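PDB 4MZD: nisin leader peptide-processing serine protease NisP from Lactococcus lactis subsp. lactis, which probably cleaves the leader peptide from the nisin precursor as a subtilisin-like serine endopeptidase attached to the cell wall. Local coordinates for residues A[243-248]-A[351-356]; A[286-292]-A[307-313]. All coordinates share one frame; numbering follows the deposited sequence.

Contact 1 (A[243-248]-A[351-356])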
loop_
_atom_site.group_PDB
_atom_site.type_symbol
_atom_site.label_atom_id
_atom_site.label_comp_id
_atom_site.label_asym_id
_atom_site.label_seq_id
_atom_site.Cartn_x
_atom_site.Cartn_y
_atom_site.Cartn_z
ATOM N N VAL A 243 4.378 -3.862 -4.915
ATOM C CA VAL A 243 4.632 -3.512 -3.522
ATOM C C VAL A 243 3.271 -3.483 -2.839
ATOM O O VAL A 243 2.375 -2.766 -3.281
ATOM C CB VAL A 243 5.302 -2.122 -3.436
ATOM C CG1 VAL A 243 5.697 -1.782 -2.011
ATOM C CG2 VAL A 243 6.512 -2.045 -4.368
ATOM N N ALA A 244 3.100 -4.277 -1.785
ATOM C CA ALA A 244 1.774 -4.498 -1.214
ATOM C C ALA A 244 1.780 -4.400 0.303
ATOM O O ALA A 244 2.716 -4.861 0.972
ATOM C CB ALA A 244 1.244 -5.864 -1.644
ATOM N N ALA A 245 0.702 -3.841 0.844
ATOM C CA ALA A 245 0.571 -3.668 2.288
ATOM C C ALA A 245 0.226 -4.948 3.034
ATOM O O ALA A 245 -0.755 -5.615 2.702
ATOM C CB ALA A 245 -0.516 -2.672 2.570
ATOM N N LEU A 246 0.983 -5.258 4.080
ATOM C CA LEU A 246 0.529 -6.236 5.063
ATOM C C LEU A 246 -0.732 -5.720 5.747
ATOM O O LEU A 246 -0.948 -4.519 5.843
ATOM C CB LEU A 246 1.605 -6.478 6.117
ATOM C CG LEU A 246 2.846 -7.250 5.680
ATOM C CD1 LEU A 246 3.874 -7.247 6.789
ATOM C CD2 LEU A 246 2.496 -8.675 5.277
ATOM N N GLY A 247 -1.552 -6.635 6.254
ATOM C CA GLY A 247 -2.773 -6.248 6.936
ATOM C C GLY A 247 -2.532 -5.479 8.221
ATOM O O GLY A 247 -1.424 -5.470 8.764
ATOM N N ASN A 248 -3.595 -4.841 8.707
ATOM C CA ASN A 248 -3.559 -4.067 9.946
ATOM C C ASN A 248 -4.286 -4.792 11.079
ATOM O O ASN A 248 -5.029 -4.176 11.846
ATOM C CB ASN A 248 -4.225 -2.699 9.755
ATOM C CG ASN A 248 -3.545 -1.839 8.712
ATOM O OD1 ASN A 248 -2.320 -1.704 8.681
ATOM N ND2 ASN A 248 -4.353 -1.220 7.861
ATOM N N GLY A 351 -2.105 3.422 9.079
ATOM C CA GLY A 351 -2.280 2.104 8.501
ATOM C C GLY A 351 -1.172 1.749 7.532
ATOM O O GLY A 351 -0.487 2.626 6.983
ATOM N N ASN A 352 -1.000 0.453 7.297
ATOM C CA ASN A 352 0.073 0.007 6.419
ATOM C C ASN A 352 -0.094 0.481 4.982
ATOM O O ASN A 352 0.868 0.491 4.212
ATOM C CB ASN A 352 0.212 -1.508 6.478
ATOM C CG ASN A 352 0.762 -1.975 7.809
ATOM O OD1 ASN A 352 1.253 -1.165 8.603
ATOM N ND2 ASN A 352 0.695 -3.276 8.060
ATOM N N SER A 353 -1.309 0.878 4.617
ATOM C CA SER A 353 -1.519 1.508 3.316
ATOM C C SER A 353 -0.690 2.768 3.103
ATOM O O SER A 353 -0.561 3.203 1.964
ATOM C CB SER A 353 -2.980 1.868 3.114
ATOM O OG SER A 353 -3.416 2.747 4.120
ATOM N N PHE A 354 -0.166 3.358 4.176
ATOM C CA PHE A 354 0.606 4.588 4.081
ATOM C C PHE A 354 2.102 4.369 4.253
ATOM O O PHE A 354 2.895 5.269 3.969
ATOM C CB PHE A 354 0.032 5.631 5.036
ATOM C CG PHE A 354 -1.427 5.828 4.829
ATOM C CD1 PHE A 354 -1.892 6.363 3.630
ATOM C CD2 PHE A 354 -2.347 5.397 5.764
ATOM C CE1 PHE A 354 -3.239 6.488 3.391
ATOM C CE2 PHE A 354 -3.710 5.533 5.531
ATOM C CZ PHE A 354 -4.152 6.083 4.338
ATOM N N ALA A 355 2.477 3.168 4.699
ATOM C CA ALA A 355 3.868 2.719 4.679
ATOM C C ALA A 355 4.240 2.238 3.277
ATOM O O ALA A 355 5.309 2.552 2.754
ATOM C CB ALA A 355 4.067 1.598 5.693
ATOM N N THR A 356 3.334 1.473 2.676
ATOM C CA THR A 356 3.517 0.884 1.355
ATOM C C THR A 356 3.951 1.893 0.278
ATOM O O THR A 356 4.943 1.666 -0.405
ATOM C CB THR A 356 2.246 0.091 0.983
ATOM O OG1 THR A 356 2.015 -0.889 2.001
ATOM C CG2 THR A 356 2.396 -0.633 -0.336
#

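Contact 2 (A[286-292]-A[307-313])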
loop_
_atom_site.group_PDB
_atom_site.type_symbol
_atom_site.label_atom_id
_atom_site.label_comp_id
_atom_site.label_asym_id
_atom_site.label_seq_id
_atom_site.Cartn_x
_atom_site.Cartn_y
_atom_site.Cartn_z
ATOM N N ILE A 286 7.006 -7.208 -2.848
ATOM C CA ILE A 286 7.582 -6.578 -1.665
ATOM C C ILE A 286 6.461 -6.303 -0.672
ATOM O O ILE A 286 5.594 -5.472 -0.924
ATOM C CB ILE A 286 8.319 -5.282 -2.037
ATOM C CG1 ILE A 286 9.475 -5.615 -2.981
ATOM C CG2 ILE A 286 8.808 -4.558 -0.788
ATOM C CD1 ILE A 286 10.193 -4.433 -3.529
ATOM N N ALA A 287 6.471 -7.041 0.435
ATOM C CA ALA A 287 5.482 -6.874 1.497
ATOM C C ALA A 287 5.934 -5.778 2.445
ATOM O O ALA A 287 7.091 -5.761 2.875
ATOM C CB ALA A 287 5.293 -8.179 2.260
ATOM N N VAL A 288 5.016 -4.871 2.775
ATOM C CA VAL A 288 5.354 -3.720 3.600
ATOM C C VAL A 288 4.473 -3.669 4.842
ATOM O O VAL A 288 3.242 -3.644 4.754
ATOM C CB VAL A 288 5.199 -2.396 2.827
ATOM C CG1 VAL A 288 5.653 -1.241 3.699
ATOM C CG2 VAL A 288 5.984 -2.447 1.511
ATOM N N GLY A 289 5.115 -3.654 6.006
ATOM C CA GLY A 289 4.415 -3.456 7.261
ATOM C C GLY A 289 4.699 -2.081 7.829
ATOM O O GLY A 289 5.415 -1.267 7.224
ATOM N N GLY A 290 4.143 -1.824 9.008
ATOM C CA GLY A 290 4.163 -0.494 9.578
ATOM C C GLY A 290 4.961 -0.366 10.853
ATOM O O GLY A 290 4.956 -1.268 11.695
ATOM N N ILE A 291 5.660 0.762 10.980
ATOM C CA ILE A 291 6.254 1.167 12.247
ATOM C C ILE A 291 5.657 2.487 12.722
ATOM O O ILE A 291 5.093 3.267 11.939
ATOM C CB ILE A 291 7.805 1.277 12.184
ATOM C CG1 ILE A 291 8.250 2.158 11.014
ATOM C CG2 ILE A 291 8.447 -0.104 12.127
ATOM C CD1 ILE A 291 9.698 2.579 11.081
ATOM N N ASP A 292 5.779 2.730 14.020
ATOM C CA ASP A 292 5.410 4.010 14.586
ATOM C C ASP A 292 6.632 4.923 14.675
ATOM O O ASP A 292 7.718 4.577 14.202
ATOM C CB ASP A 292 4.682 3.854 15.930
ATOM C CG ASP A 292 5.538 3.223 17.010
ATOM O OD1 ASP A 292 6.789 3.270 16.924
ATOM O OD2 ASP A 292 4.941 2.695 17.976
ATOM N N ALA A 307 9.300 -9.065 5.421
ATOM C CA ALA A 307 8.788 -7.755 5.050
ATOM C C ALA A 307 9.802 -6.638 5.274
ATOM O O ALA A 307 10.814 -6.810 5.956
ATOM C CB ALA A 307 7.516 -7.467 5.815
ATOM N N ILE A 308 9.514 -5.493 4.676
ATOM C CA ILE A 308 10.161 -4.243 5.033
ATOM C C ILE A 308 9.111 -3.390 5.733
ATOM O O ILE A 308 7.914 -3.538 5.469
ATOM C CB ILE A 308 10.734 -3.526 3.796
ATOM C CG1 ILE A 308 11.534 -2.286 4.207
ATOM C CG2 ILE A 308 9.631 -3.168 2.809
ATOM C CD1 ILE A 308 12.285 -1.648 3.055
ATOM N N TYR A 309 9.551 -2.515 6.631
ATOM C CA TYR A 309 8.630 -1.693 7.406
ATOM C C TYR A 309 8.886 -0.215 7.160
ATOM O O TYR A 309 10.024 0.202 6.938
ATOM C CB TYR A 309 8.755 -2.017 8.900
ATOM C CG TYR A 309 8.350 -3.441 9.212
ATOM C CD1 TYR A 309 7.067 -3.740 9.655
ATOM C CD2 TYR A 309 9.243 -4.490 9.030
ATOM C CE1 TYR A 309 6.690 -5.041 9.920
ATOM C CE2 TYR A 309 8.873 -5.794 9.286
ATOM C CZ TYR A 309 7.594 -6.063 9.725
ATOM O OH TYR A 309 7.208 -7.358 9.988
ATOM N N ALA A 310 7.823 0.577 7.182
ATOM C CA ALA A 310 7.959 2.020 7.045
ATOM C C ALA A 310 6.874 2.693 7.884
ATOM O O ALA A 310 5.930 2.039 8.330
ATOM C CB ALA A 310 7.873 2.431 5.581
ATOM N N PRO A 311 7.006 4.004 8.128
ATOM C CA PRO A 311 6.062 4.636 9.060
ATOM C C PRO A 311 4.593 4.568 8.635
ATOM O O PRO A 311 4.227 5.026 7.548
ATOM C CB PRO A 311 6.564 6.082 9.135
ATOM C CG PRO A 311 8.041 5.944 8.910
ATOM C CD PRO A 311 8.152 4.884 7.837
ATOM N N ALA A 312 3.781 4.019 9.539
ATOM C CA ALA A 312 2.344 3.836 9.376
ATOM C C ALA A 312 1.554 4.452 10.526
ATOM O O ALA A 312 0.337 4.568 10.438
ATOM C CB ALA A 312 2.009 2.358 9.271
ATOM N N GLY A 313 2.240 4.799 11.616
ATOM C CA GLY A 313 1.591 5.367 12.784
ATOM C C GLY A 313 1.231 4.335 13.842
ATOM O O GLY A 313 1.752 3.212 13.859
#

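Contact 1 (A[243-248]-A[351-356])
N352 reaches from the turn bearing S353 toward the loop that follows strand 241-245. Its CB lies 3.3 Å from L246 O. CG turns anti to its own carbonyl carbon (chi1 -70°) and passes N248 OD1. OD1 lies 3.6 Å from N248 OD1, unbonded to it. At the tip, ND2 donates to L246 O at 3.0 Å. L246 O lies in the N352 amide plane, but ND2 stands above the carbonyl plane of L246. ND2 also bonds to S301 OG.

N352 also donates from its backbone N to N248 OD1 at 2.9 Å, nearly straight at 164°. The two amide planes are 65° apart.

T356, at the start of helix 356-370, packs against strand 241-245. Its CG2 meets V243 CG1 at 3.9 Å, while OG1 lies against A245 CB and donates to N352 O at 2.8 Å. T356 N reaches that oxygen from the opposite face.

S353, the predicted nucleophile, bonds through OG to H147 NE2 and R488 O. N248 ND2 also bonds to R488 O. This is consistent with N248 being the oxyanion-hole asparagine of subtilases and the C-terminus lying there as a cleavage product. The ties of N352 should limit movement of the turn carrying S353.

Contact 2 (A[286-292]-A[307-313])
I308 N donates to A287 O at 3.0 Å and begins the parallel pairing of strands 286-291 and 308-311. G289 N then bonds to I308 O, A310 N to G289 O, and I291 N to A310 O. The last of these approaches from above the carbonyl plane. The two short strands cross at -44°. CA-H...O contacts, such as V288 CA to I308 O at 3.2 Å, fill in between the bonds.

At the last bridge, I291 with P311, I291 O accepts two bonds. A312 N comes in the carbonyl plane at 2.8 Å, and G313 N is longer at 3.3 Å.

Side chains pack on both faces. V288 and I308 lie side by side, their CG2 methyls 3.9 Å apart, and I286 CG2 also meets I308 CG2. This face packs on helix 356-370 through V359. On the face of Y309, the ring lies beside the glycine backbone: CD1 is 3.4 Å from G289 C, and G290 N is at the edge, near the ring plane. I291 CG2 meets Y309 CB at 3.8 Å. I291 CG1 stands between its backbone N and carbonyl carbon (chi1 52°) and lies against the A310 carbonyl.

Further out, Y309 OH bonds to G304 N, G290 N to S301 OG, and P311 O to K358 NZ. Helix 73-79 covers I291 and P311 through Y77.

Strand 308-311 thus adds a parallel strand to the central subtilase sheet. G289 and G290, lacking side chains, let Y309 and A312 lie close. All six hydrogen bonds across the contact join backbone atoms, independent of side-chain polar groups.

Contacts 1 and 2 meet in the central sheet, with centres about 7 Å apart. Strand 286-291 lies between strands 241-245 and 308-311. The join is probably hydrogen-bonded: A244 N lies 2.9 Å from I286 O, and L246 N lies 2.9 Å from V288 O. The turn at 351-356 also packs on contact 2. N352 OD1 lies 3.0 Å from G290 N, and A355 CB lies 3.3 Å from A310 O. Contact 1 holds S353 of the predicted triad; the S353 side chain is about 3 Å from that of H147 and about 6 Å from that of D100. Contact 2 stands back: the A312 side chain is about 7 Å from that of S353.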